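Local atomic coordinates of Lpg0393 helical bundle domain-containing protein (Legionella pneumophila subsp. pneumophila str. Philadelphia 1, PDB entry 4R0G), a protein that acts as a guanine-nucleotide exchange factor for the small GTPases Rab5, Rab21 and Rab22, probably through its VPS9-like helical domain. Residues E7-L12 against L18-W23; Q22-I27 against T87-A92; D59-F64 against F147-E152; F64-A69 against S156-A161. All blocks are in the same frame, centred on the assembly; numbering follows the deposited sequence.

Contact 1. Residues E7-L12 against L18-W23; sequences EYLQAL and LLFLQW
Leu19 O meets the edge of the Tyr8 ring, 3.5 Å from Tyr8 CD1, and accepts the backbone N-H of Gln22 (2.9 Å between Gln22 N and Leu19 O). The setting is two consecutive short helices of the all-helical VPS9-like domain: helix 5-14 packs on helix 17-20 and on the type I beta turn from Phe20 to Trp23. That turn is closed by Trp23 N donating to Phe20 O at 3.1 Å, and it carries the backbone of Trp23 over one face of Tyr8. Trp23 CA lies almost centrally there, 4.0 Å from the Tyr8 ring centroid and only 8° off the ring normal. In return Tyr8 CB makes a CH-pi contact with the five-membered ring of Trp23, whose plane is turned 32° from that of Tyr8. The phenol hydroxyl finds its polar partner elsewhere, in the backbone N of Leu2. One helical turn along from Tyr8, Ala11 CB touches Leu19 CD2 at 3.9 Å, while Leu9 CD2 rests on the six-membered ring of Trp23, nearest CH2 at 3.8 Å. Phe20 has CG anti to the backbone N (chi1 158°), which lays its ring alongside Leu12, the two side chains pointing the same way. Beyond them, Phe64 and Leu67 of helix 58-71 and Ile89 of helix 80-101 pack on Phe20. Leu12 CB sits over one face of the Phe20 ring, displaced toward its rim and 3.4 Å from Phe20 CD1.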
# COMPACT_ATOMS: atom_id res chain seq x y z
N GLU A 7 -16.36 -16.10 -18.85
CA GLU A 7 -15.07 -15.65 -19.31
C GLU A 7 -14.23 -15.22 -18.11
O GLU A 7 -13.10 -15.71 -17.93
CB GLU A 7 -15.21 -14.52 -20.33
CG GLU A 7 -15.12 -14.97 -21.76
CD GLU A 7 -15.28 -13.82 -22.75
OE1 GLU A 7 -16.15 -12.95 -22.51
OE2 GLU A 7 -14.52 -13.79 -23.75
N TYR A 8 -14.79 -14.34 -17.28
CA TYR A 8 -14.09 -13.88 -16.09
C TYR A 8 -13.72 -15.01 -15.13
O TYR A 8 -12.55 -15.16 -14.77
CB TYR A 8 -14.82 -12.74 -15.39
CG TYR A 8 -14.67 -11.43 -16.13
CD1 TYR A 8 -13.46 -10.79 -16.20
CD2 TYR A 8 -15.76 -10.83 -16.77
CE1 TYR A 8 -13.31 -9.60 -16.89
CE2 TYR A 8 -15.63 -9.64 -17.46
CZ TYR A 8 -14.40 -9.03 -17.52
OH TYR A 8 -14.23 -7.84 -18.20
N LEU A 9 -14.70 -15.82 -14.75
CA LEU A 9 -14.40 -16.98 -13.91
C LEU A 9 -13.37 -17.93 -14.54
O LEU A 9 -12.61 -18.59 -13.83
CB LEU A 9 -15.67 -17.72 -13.53
CG LEU A 9 -16.62 -16.84 -12.74
CD1 LEU A 9 -17.93 -17.56 -12.52
CD2 LEU A 9 -15.98 -16.44 -11.40
N GLN A 10 -13.33 -18.00 -15.87
CA GLN A 10 -12.30 -18.80 -16.53
C GLN A 10 -10.93 -18.24 -16.20
O GLN A 10 -10.03 -18.96 -15.78
CB GLN A 10 -12.50 -18.84 -18.05
CG GLN A 10 -11.67 -19.93 -18.76
CD GLN A 10 -11.80 -21.31 -18.10
OE1 GLN A 10 -12.91 -21.80 -17.88
NE2 GLN A 10 -10.65 -21.92 -17.77
N ALA A 11 -10.80 -16.92 -16.36
CA ALA A 11 -9.57 -16.22 -16.00
C ALA A 11 -9.15 -16.51 -14.56
O ALA A 11 -7.95 -16.71 -14.29
CB ALA A 11 -9.73 -14.72 -16.24
N LEU A 12 -10.13 -16.55 -13.65
CA LEU A 12 -9.83 -16.91 -12.25
C LEU A 12 -9.27 -18.34 -12.13
O LEU A 12 -8.35 -18.60 -11.36
CB LEU A 12 -11.04 -16.71 -11.33
CG LEU A 12 -10.81 -17.32 -9.93
CD1 LEU A 12 -9.83 -16.46 -9.15
CD2 LEU A 12 -12.08 -17.58 -9.14
N LEU A 18 -5.47 -10.15 -12.36
CA LEU A 18 -5.76 -8.73 -12.66
C LEU A 18 -6.94 -8.65 -13.58
O LEU A 18 -7.78 -7.76 -13.43
CB LEU A 18 -4.56 -8.02 -13.29
CG LEU A 18 -3.62 -7.68 -12.16
CD1 LEU A 18 -2.28 -7.24 -12.67
CD2 LEU A 18 -4.33 -6.62 -11.34
N LEU A 19 -7.00 -9.59 -14.51
CA LEU A 19 -8.16 -9.68 -15.39
C LEU A 19 -9.39 -10.14 -14.62
O LEU A 19 -10.47 -9.56 -14.76
CB LEU A 19 -7.85 -10.59 -16.59
CG LEU A 19 -9.05 -10.84 -17.50
CD1 LEU A 19 -9.59 -9.48 -18.02
CD2 LEU A 19 -8.71 -11.84 -18.63
N PHE A 20 -9.25 -11.16 -13.79
CA PHE A 20 -10.41 -11.65 -13.04
C PHE A 20 -11.07 -10.55 -12.21
O PHE A 20 -12.29 -10.47 -12.16
CB PHE A 20 -10.03 -12.80 -12.15
CG PHE A 20 -10.99 -13.02 -11.01
CD1 PHE A 20 -12.26 -13.54 -11.24
CD2 PHE A 20 -10.62 -12.73 -9.70
CE1 PHE A 20 -13.15 -13.75 -10.21
CE2 PHE A 20 -11.52 -12.96 -8.66
CZ PHE A 20 -12.79 -13.48 -8.93
N LEU A 21 -10.23 -9.69 -11.61
CA LEU A 21 -10.65 -8.52 -10.80
C LEU A 21 -11.38 -7.42 -11.57
O LEU A 21 -11.79 -6.42 -10.98
CB LEU A 21 -9.44 -7.92 -10.07
CG LEU A 21 -8.80 -8.78 -8.96
CD1 LEU A 21 -7.69 -8.05 -8.29
CD2 LEU A 21 -9.83 -9.18 -7.94
N GLN A 22 -11.50 -7.59 -12.88
CA GLN A 22 -12.15 -6.62 -13.76
C GLN A 22 -13.64 -6.95 -13.87
O GLN A 22 -14.45 -6.23 -14.47
CB GLN A 22 -11.51 -6.72 -15.13
CG GLN A 22 -11.18 -5.44 -15.82
CD GLN A 22 -10.22 -5.68 -16.98
OE1 GLN A 22 -9.04 -5.37 -16.87
NE2 GLN A 22 -10.73 -6.25 -18.08
N TRP A 23 -13.96 -8.10 -13.28
CA TRP A 23 -15.29 -8.66 -13.28
C TRP A 23 -16.35 -7.71 -12.74
O TRP A 23 -17.38 -7.49 -13.40
CB TRP A 23 -15.26 -9.92 -12.41
CG TRP A 23 -16.46 -10.77 -12.45
CD1 TRP A 23 -17.37 -10.86 -13.46
CD2 TRP A 23 -16.87 -11.71 -11.45
NE1 TRP A 23 -18.33 -11.79 -13.15
CE2 TRP A 23 -18.05 -12.33 -11.93
CE3 TRP A 23 -16.35 -12.08 -10.20
CZ2 TRP A 23 -18.74 -13.31 -11.19
CZ3 TRP A 23 -17.03 -13.06 -9.47
CH2 TRP A 23 -18.22 -13.67 -9.97

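Contact 2. Residues Q22-I27 against T87-A92; sequences QWPKFI and TTISIA
The indole of Trp23 turns its edge to Ile89: the methyl Ile89 CD1 lies near the ring plane, 4.0 Å from Trp23 CE3. Ile27 CD1, brought round by one turn of helix 23-30, sits over one face of the indole, toward the rim; the other face is the one turned to helix 5-14. Trp51 adds an edge-to-face aromatic contact. The same Ile89 methyl reaches the pyrrolidine ring of Pro24, with CD1 4.1 Å from Pro24 CD, and the two side chains cross at about a right angle. One methyl therefore bridges two consecutive residues. It can do so because the Ile89 chain runs extended to its end (chi2 175°), holding CD1 well off its own helix. This is plain helix-to-helix packing within the all-helical VPS9-like domain, joining helix 23-30 to the middle of helix 80-101; the nearest CA atoms, those of Pro24 and Ile89, are 7.8 Å apart. Leu47 of helix 40-53 and Phe64 of helix 58-71 also pack on Ile89. Just after Ile89, the polar side chain of Ser90 is turned back onto its own helix. Ser90 OG donates to Thr87 O at 2.7 Å, approaching at a C=O to donor angle of 113° and tilted 26° from the carbonyl plane. Thr87 O also receives the regular helical bond from Ile91 N, 3.1 Å away and on the same face of that plane.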
# COMPACT_ATOMS: atom_id res chain seq x y z
N GLN A 22 -11.50 -7.59 -12.88
CA GLN A 22 -12.15 -6.62 -13.76
C GLN A 22 -13.64 -6.95 -13.87
O GLN A 22 -14.45 -6.23 -14.47
CB GLN A 22 -11.51 -6.72 -15.13
CG GLN A 22 -11.18 -5.44 -15.82
CD GLN A 22 -10.22 -5.68 -16.98
OE1 GLN A 22 -9.04 -5.37 -16.87
NE2 GLN A 22 -10.73 -6.25 -18.08
N TRP A 23 -13.96 -8.10 -13.28
CA TRP A 23 -15.29 -8.66 -13.28
C TRP A 23 -16.35 -7.71 -12.74
O TRP A 23 -17.38 -7.49 -13.40
CB TRP A 23 -15.26 -9.92 -12.41
CG TRP A 23 -16.46 -10.77 -12.45
CD1 TRP A 23 -17.37 -10.86 -13.46
CD2 TRP A 23 -16.87 -11.71 -11.45
NE1 TRP A 23 -18.33 -11.79 -13.15
CE2 TRP A 23 -18.05 -12.33 -11.93
CE3 TRP A 23 -16.35 -12.08 -10.20
CZ2 TRP A 23 -18.74 -13.31 -11.19
CZ3 TRP A 23 -17.03 -13.06 -9.47
CH2 TRP A 23 -18.22 -13.67 -9.97
N PRO A 24 -16.13 -7.16 -11.53
CA PRO A 24 -17.26 -6.38 -11.04
C PRO A 24 -17.53 -5.10 -11.86
O PRO A 24 -18.63 -4.54 -11.81
CB PRO A 24 -16.89 -6.12 -9.56
CG PRO A 24 -15.46 -6.31 -9.46
CD PRO A 24 -15.01 -7.18 -10.57
N LYS A 25 -16.55 -4.66 -12.65
CA LYS A 25 -16.76 -3.53 -13.56
C LYS A 25 -17.63 -3.96 -14.76
O LYS A 25 -18.43 -3.18 -15.27
CB LYS A 25 -15.41 -2.95 -14.01
CG LYS A 25 -15.52 -1.69 -14.84
CD LYS A 25 -14.29 -1.46 -15.71
CE LYS A 25 -14.52 -0.25 -16.64
NZ LYS A 25 -13.25 0.36 -17.18
N PHE A 26 -17.46 -5.20 -15.20
CA PHE A 26 -18.29 -5.76 -16.27
C PHE A 26 -19.73 -5.97 -15.80
O PHE A 26 -20.70 -5.59 -16.46
CB PHE A 26 -17.66 -7.08 -16.79
CG PHE A 26 -18.64 -8.04 -17.42
CD1 PHE A 26 -19.04 -7.88 -18.74
CD2 PHE A 26 -19.13 -9.13 -16.70
CE1 PHE A 26 -19.93 -8.77 -19.32
CE2 PHE A 26 -20.02 -10.03 -17.27
CZ PHE A 26 -20.42 -9.85 -18.59
N ILE A 27 -19.85 -6.57 -14.62
CA ILE A 27 -21.15 -6.79 -14.02
C ILE A 27 -21.88 -5.46 -13.88
O ILE A 27 -23.09 -5.40 -13.99
CB ILE A 27 -21.01 -7.53 -12.69
CG1 ILE A 27 -20.58 -8.97 -12.97
CG2 ILE A 27 -22.29 -7.54 -11.89
CD1 ILE A 27 -20.41 -9.83 -11.72
N THR A 87 -12.22 -7.18 -2.32
CA THR A 87 -13.01 -7.27 -1.10
C THR A 87 -14.49 -7.42 -1.41
O THR A 87 -15.20 -8.16 -0.73
CB THR A 87 -12.78 -6.06 -0.20
OG1 THR A 87 -12.88 -4.88 -0.99
CG2 THR A 87 -11.38 -6.13 0.44
N THR A 88 -14.97 -6.71 -2.43
CA THR A 88 -16.35 -6.78 -2.82
C THR A 88 -16.66 -8.20 -3.33
O THR A 88 -17.78 -8.70 -3.21
CB THR A 88 -16.63 -5.82 -3.95
OG1 THR A 88 -16.24 -4.50 -3.56
CG2 THR A 88 -18.14 -5.81 -4.30
N ILE A 89 -15.67 -8.85 -3.92
CA ILE A 89 -15.90 -10.18 -4.42
C ILE A 89 -15.93 -11.15 -3.24
O ILE A 89 -16.70 -12.11 -3.23
CB ILE A 89 -14.85 -10.58 -5.47
CG1 ILE A 89 -15.04 -9.74 -6.74
CG2 ILE A 89 -14.96 -12.04 -5.80
CD1 ILE A 89 -13.99 -9.97 -7.80
N SER A 90 -15.15 -10.86 -2.21
CA SER A 90 -15.13 -11.75 -1.05
C SER A 90 -16.44 -11.68 -0.28
O SER A 90 -16.88 -12.66 0.35
CB SER A 90 -13.90 -11.51 -0.14
OG SER A 90 -13.86 -10.20 0.36
N ILE A 91 -17.10 -10.53 -0.36
CA ILE A 91 -18.37 -10.38 0.34
C ILE A 91 -19.44 -11.18 -0.39
O ILE A 91 -20.40 -11.65 0.24
CB ILE A 91 -18.77 -8.91 0.53
CG1 ILE A 91 -17.72 -8.19 1.37
CG2 ILE A 91 -20.07 -8.81 1.23
CD1 ILE A 91 -17.96 -6.71 1.46
N ALA A 92 -19.26 -11.37 -1.70
CA ALA A 92 -20.18 -12.23 -2.45
C ALA A 92 -19.86 -13.70 -2.24
O ALA A 92 -20.73 -14.55 -2.35
CB ALA A 92 -20.14 -11.91 -3.91

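Contact 3. Residues D59-F64 against F147-E152; sequences DDIKKF and FTWVKE
A partly buried, mainly apolar contact joins helix 58-71 to the last turn of helix 132-151; the centre of the contact lies about 17 Å from the centre of the chain. One tryptophan carries it: Trp149 meets Ile61 at its edge and Lys62 over a face. Ile61 CG2 lies in the indole plane, 3.6 Å from Trp149 CZ3, and Met97 of helix 80-101 also packs on Ile61. The lysine chain runs extended beyond CG and passes across the indole at about a right angle. Its CE lies centrally over the ring system, 4.2 Å from the centroid of the five-membered ring of Trp149 and 15° off the normal, a CH-pi contact made by the aliphatic part of the chain. The ammonium group adds little: Lys62 NZ is 5.2 Å from that centroid, at most a weak cation-pi attraction. The neighbouring lysine serves a different side of the helix. One turn back, Asp59 OD2 receives Lys63 NZ on its syn lone pair, a salt bridge of 3.0 Å, and the same NZ also donates to the backbone O of Arg13. Asp60 makes a salt bridge to Arg13 and a hydrogen bond to Trp51 NE1. The arrangement, a partly exposed tryptophan with an isoleucine methyl at its edge and a lysine chain across one face, belongs to the outer helix packing of this VPS9-like helical domain.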
# COMPACT_ATOMS: atom_id res chain seq x y z
N ASP A 59 -13.08 -25.47 -6.27
CA ASP A 59 -11.84 -24.98 -6.86
C ASP A 59 -11.84 -23.45 -7.07
O ASP A 59 -10.81 -22.80 -6.94
CB ASP A 59 -11.54 -25.78 -8.15
CG ASP A 59 -10.34 -25.22 -8.93
OD1 ASP A 59 -9.19 -25.37 -8.41
OD2 ASP A 59 -10.56 -24.65 -10.05
N ASP A 60 -13.00 -22.87 -7.34
CA ASP A 60 -13.10 -21.41 -7.53
C ASP A 60 -12.67 -20.73 -6.25
O ASP A 60 -11.99 -19.70 -6.26
CB ASP A 60 -14.55 -20.98 -7.86
CG ASP A 60 -14.96 -21.27 -9.32
OD1 ASP A 60 -14.38 -22.17 -9.98
OD2 ASP A 60 -15.90 -20.58 -9.80
N ILE A 61 -13.08 -21.32 -5.14
CA ILE A 61 -12.76 -20.81 -3.82
C ILE A 61 -11.27 -20.90 -3.54
O ILE A 61 -10.66 -19.92 -3.10
CB ILE A 61 -13.53 -21.63 -2.77
CG1 ILE A 61 -15.01 -21.51 -3.04
CG2 ILE A 61 -13.22 -21.19 -1.36
CD1 ILE A 61 -15.81 -22.44 -2.23
N LYS A 62 -10.68 -22.06 -3.80
CA LYS A 62 -9.27 -22.28 -3.48
C LYS A 62 -8.30 -21.41 -4.27
O LYS A 62 -7.24 -21.03 -3.78
CB LYS A 62 -8.92 -23.77 -3.60
CG LYS A 62 -9.15 -24.53 -2.30
CD LYS A 62 -8.56 -25.91 -2.33
CE LYS A 62 -8.84 -26.64 -1.02
NZ LYS A 62 -8.47 -28.09 -1.10
N LYS A 63 -8.67 -21.11 -5.51
CA LYS A 63 -7.84 -20.25 -6.34
C LYS A 63 -8.03 -18.83 -5.87
O LYS A 63 -7.09 -18.04 -5.84
CB LYS A 63 -8.18 -20.42 -7.83
CG LYS A 63 -7.31 -21.44 -8.50
CD LYS A 63 -7.99 -22.09 -9.69
CE LYS A 63 -7.31 -23.42 -10.06
NZ LYS A 63 -7.93 -24.08 -11.27
N PHE A 64 -9.24 -18.52 -5.46
CA PHE A 64 -9.51 -17.18 -4.98
C PHE A 64 -8.72 -16.98 -3.68
O PHE A 64 -8.34 -15.85 -3.34
CB PHE A 64 -11.01 -16.97 -4.79
CG PHE A 64 -11.36 -15.62 -4.29
CD1 PHE A 64 -11.30 -14.52 -5.13
CD2 PHE A 64 -11.73 -15.43 -2.95
CE1 PHE A 64 -11.61 -13.25 -4.67
CE2 PHE A 64 -12.05 -14.15 -2.47
CZ PHE A 64 -11.98 -13.07 -3.33
N PHE A 147 -10.56 -18.63 5.37
CA PHE A 147 -9.34 -18.01 5.85
C PHE A 147 -8.26 -19.02 6.22
O PHE A 147 -7.06 -18.75 6.07
CB PHE A 147 -9.67 -17.06 7.00
CG PHE A 147 -10.36 -15.81 6.55
CD1 PHE A 147 -9.87 -15.09 5.46
CD2 PHE A 147 -11.50 -15.35 7.20
CE1 PHE A 147 -10.50 -13.89 5.01
CE2 PHE A 147 -12.15 -14.17 6.77
CZ PHE A 147 -11.65 -13.44 5.67
N THR A 148 -8.68 -20.21 6.65
CA THR A 148 -7.75 -21.31 6.86
C THR A 148 -7.07 -21.71 5.54
O THR A 148 -5.85 -21.84 5.47
CB THR A 148 -8.46 -22.53 7.48
OG1 THR A 148 -9.43 -23.00 6.55
CG2 THR A 148 -9.14 -22.16 8.79
N TRP A 149 -7.87 -21.90 4.50
CA TRP A 149 -7.31 -22.12 3.17
C TRP A 149 -6.37 -20.99 2.70
O TRP A 149 -5.50 -21.20 1.86
CB TRP A 149 -8.43 -22.33 2.15
CG TRP A 149 -9.15 -23.60 2.39
CD1 TRP A 149 -8.73 -24.63 3.17
CD2 TRP A 149 -10.43 -23.99 1.85
NE1 TRP A 149 -9.66 -25.64 3.16
CE2 TRP A 149 -10.72 -25.27 2.36
CE3 TRP A 149 -11.35 -23.37 1.00
CZ2 TRP A 149 -11.90 -25.95 2.05
CZ3 TRP A 149 -12.52 -24.05 0.69
CH2 TRP A 149 -12.78 -25.32 1.22
N VAL A 150 -6.56 -19.79 3.24
CA VAL A 150 -5.69 -18.69 2.87
C VAL A 150 -4.33 -18.86 3.54
O VAL A 150 -3.30 -18.77 2.87
CB VAL A 150 -6.34 -17.33 3.14
CG1 VAL A 150 -5.30 -16.22 3.15
CG2 VAL A 150 -7.40 -17.07 2.09
N LYS A 151 -4.34 -19.15 4.84
CA LYS A 151 -3.12 -19.55 5.54
C LYS A 151 -2.40 -20.73 4.89
O LYS A 151 -1.18 -20.81 4.96
CB LYS A 151 -3.41 -19.84 7.02
CG LYS A 151 -3.77 -18.59 7.81
CD LYS A 151 -3.54 -18.75 9.32
CE LYS A 151 -3.67 -17.40 10.04
NZ LYS A 151 -3.49 -17.51 11.51
N GLU A 152 -3.14 -21.63 4.24
CA GLU A 152 -2.54 -22.82 3.63
C GLU A 152 -2.18 -22.71 2.17
O GLU A 152 -1.72 -23.69 1.60
CB GLU A 152 -3.49 -24.02 3.74
CG GLU A 152 -3.85 -24.40 5.14
CD GLU A 152 -5.01 -25.37 5.16
OE1 GLU A 152 -5.29 -25.97 4.08
OE2 GLU A 152 -5.65 -25.51 6.23

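Contact 4. Residues F64-A69 against S156-A161; sequences FAILYA and SAVSKA
Apolar packing between Ile66 and Val158 marks the crossing of helix 58-71, in the VPS9-like domain, with the long helix 155-183. The short segments pass at -61° with their axes 9.0 Å apart, and the CA atoms of Ile66 and Val158 approach to 5.5 Å. Among side-chain contacts, Ile66 CG2 meets Val158 CG2 at 3.9 Å, and its other branch reaches Ala157, with CD1 4.3 Å from Ala157 CB. Ile66 also reaches the backbone: its CG2 lies 3.8 Å from both Val158 CA and Ala157 O. Ala157 O accepts its helical bond from Ala161 N, and the Ile66 methyl is a van der Waals neighbour. Polar interactions play no part across this crossing. On other sides, Tyr17 packs against Ile66 and Ala161, while Leu181 of the second subunit packs on Val158, so the crossing borders the interface with the second subunit. Val158 has CG1 anti to the backbone N (chi1 175°), which presents the CG2 branch to helix 58-71. That methyl spans one helical turn, also touching Ala69, with CG2 4.1 Å from Ala69 CB.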
# COMPACT_ATOMS: atom_id res chain seq x y z
N PHE A 64 -9.24 -18.52 -5.46
CA PHE A 64 -9.51 -17.18 -4.98
C PHE A 64 -8.72 -16.98 -3.68
O PHE A 64 -8.34 -15.85 -3.34
CB PHE A 64 -11.01 -16.97 -4.79
CG PHE A 64 -11.36 -15.62 -4.29
CD1 PHE A 64 -11.30 -14.52 -5.13
CD2 PHE A 64 -11.73 -15.43 -2.95
CE1 PHE A 64 -11.61 -13.25 -4.67
CE2 PHE A 64 -12.05 -14.15 -2.47
CZ PHE A 64 -11.98 -13.07 -3.33
N ALA A 65 -8.44 -18.09 -2.98
CA ALA A 65 -7.66 -18.01 -1.75
C ALA A 65 -6.26 -17.52 -2.08
O ALA A 65 -5.71 -16.65 -1.37
CB ALA A 65 -7.61 -19.33 -1.04
N ILE A 66 -5.68 -18.05 -3.15
CA ILE A 66 -4.36 -17.60 -3.58
C ILE A 66 -4.38 -16.08 -3.75
O ILE A 66 -3.59 -15.36 -3.12
CB ILE A 66 -3.91 -18.26 -4.89
CG1 ILE A 66 -3.98 -19.78 -4.78
CG2 ILE A 66 -2.52 -17.87 -5.21
CD1 ILE A 66 -4.12 -20.47 -6.13
N LEU A 67 -5.34 -15.60 -4.55
CA LEU A 67 -5.47 -14.17 -4.81
C LEU A 67 -5.47 -13.37 -3.50
O LEU A 67 -4.72 -12.42 -3.35
CB LEU A 67 -6.75 -13.90 -5.61
CG LEU A 67 -6.76 -12.73 -6.61
CD1 LEU A 67 -8.16 -12.13 -6.74
CD2 LEU A 67 -5.77 -11.64 -6.29
N TYR A 68 -6.28 -13.79 -2.55
CA TYR A 68 -6.37 -13.11 -1.26
C TYR A 68 -5.05 -13.12 -0.51
O TYR A 68 -4.61 -12.09 0.00
CB TYR A 68 -7.40 -13.82 -0.38
CG TYR A 68 -8.07 -12.87 0.55
CD1 TYR A 68 -9.24 -12.23 0.17
CD2 TYR A 68 -7.53 -12.59 1.81
CE1 TYR A 68 -9.87 -11.34 1.03
CE2 TYR A 68 -8.15 -11.69 2.67
CZ TYR A 68 -9.32 -11.08 2.28
OH TYR A 68 -9.97 -10.20 3.10
N ALA A 69 -4.45 -14.29 -0.41
CA ALA A 69 -3.16 -14.43 0.26
C ALA A 69 -2.20 -13.37 -0.30
O ALA A 69 -1.43 -12.76 0.44
CB ALA A 69 -2.59 -15.82 0.03
N SER A 156 4.40 -21.57 -3.47
CA SER A 156 4.78 -21.49 -4.87
C SER A 156 3.77 -20.66 -5.65
O SER A 156 4.15 -19.69 -6.30
CB SER A 156 4.92 -22.89 -5.49
OG SER A 156 5.92 -23.65 -4.83
N ALA A 157 2.49 -21.03 -5.55
CA ALA A 157 1.44 -20.45 -6.40
C ALA A 157 1.18 -18.98 -6.11
O ALA A 157 0.79 -18.23 -7.02
CB ALA A 157 0.16 -21.20 -6.23
N VAL A 158 1.34 -18.62 -4.84
CA VAL A 158 1.12 -17.28 -4.34
C VAL A 158 2.24 -16.40 -4.81
O VAL A 158 2.01 -15.34 -5.37
CB VAL A 158 1.13 -17.25 -2.80
CG1 VAL A 158 1.04 -15.83 -2.30
CG2 VAL A 158 0.00 -18.11 -2.26
N SER A 159 3.47 -16.86 -4.57
CA SER A 159 4.67 -16.17 -5.01
C SER A 159 4.68 -15.91 -6.52
O SER A 159 5.17 -14.88 -6.97
CB SER A 159 5.90 -16.96 -4.64
OG SER A 159 7.06 -16.29 -5.09
N LYS A 160 4.12 -16.83 -7.30
CA LYS A 160 4.03 -16.63 -8.73
C LYS A 160 2.98 -15.59 -9.10
O LYS A 160 3.21 -14.79 -9.99
CB LYS A 160 3.79 -17.96 -9.48
CG LYS A 160 5.02 -18.84 -9.49
CD LYS A 160 4.83 -20.25 -10.10
CE LYS A 160 6.04 -21.14 -9.68
NZ LYS A 160 6.26 -22.42 -10.40
N ALA A 161 1.84 -15.61 -8.42
CA ALA A 161 0.79 -14.64 -8.72
C ALA A 161 1.31 -13.27 -8.40
O ALA A 161 1.11 -12.32 -9.16
CB ALA A 161 -0.43 -14.91 -7.92

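Contacts 1 and 2 share Gln22 and Trp23, and their centres lie 10 Å apart; they also touch, for instance where Phe20 CZ meets Ile89 CD1 at 3.9 Å. Contacts 3 and 4, with centres 9 Å apart, both use helix 58-71, overlap at Phe64, and adjoin through Val150 CG2 and Ala65 CB, 3.9 Å apart. Phe64 connects the two pairs: its CE1 is 3.7 Å from Ile89 CG2 of contact 2, and its CD1 is 3.9 Å from Phe20 CE2 of contact 1. Contacts 1 and 2 are buried, whereas contacts 3 and 4 are only partly so, and contact 4 leads on to helix 155-183 and the second subunit.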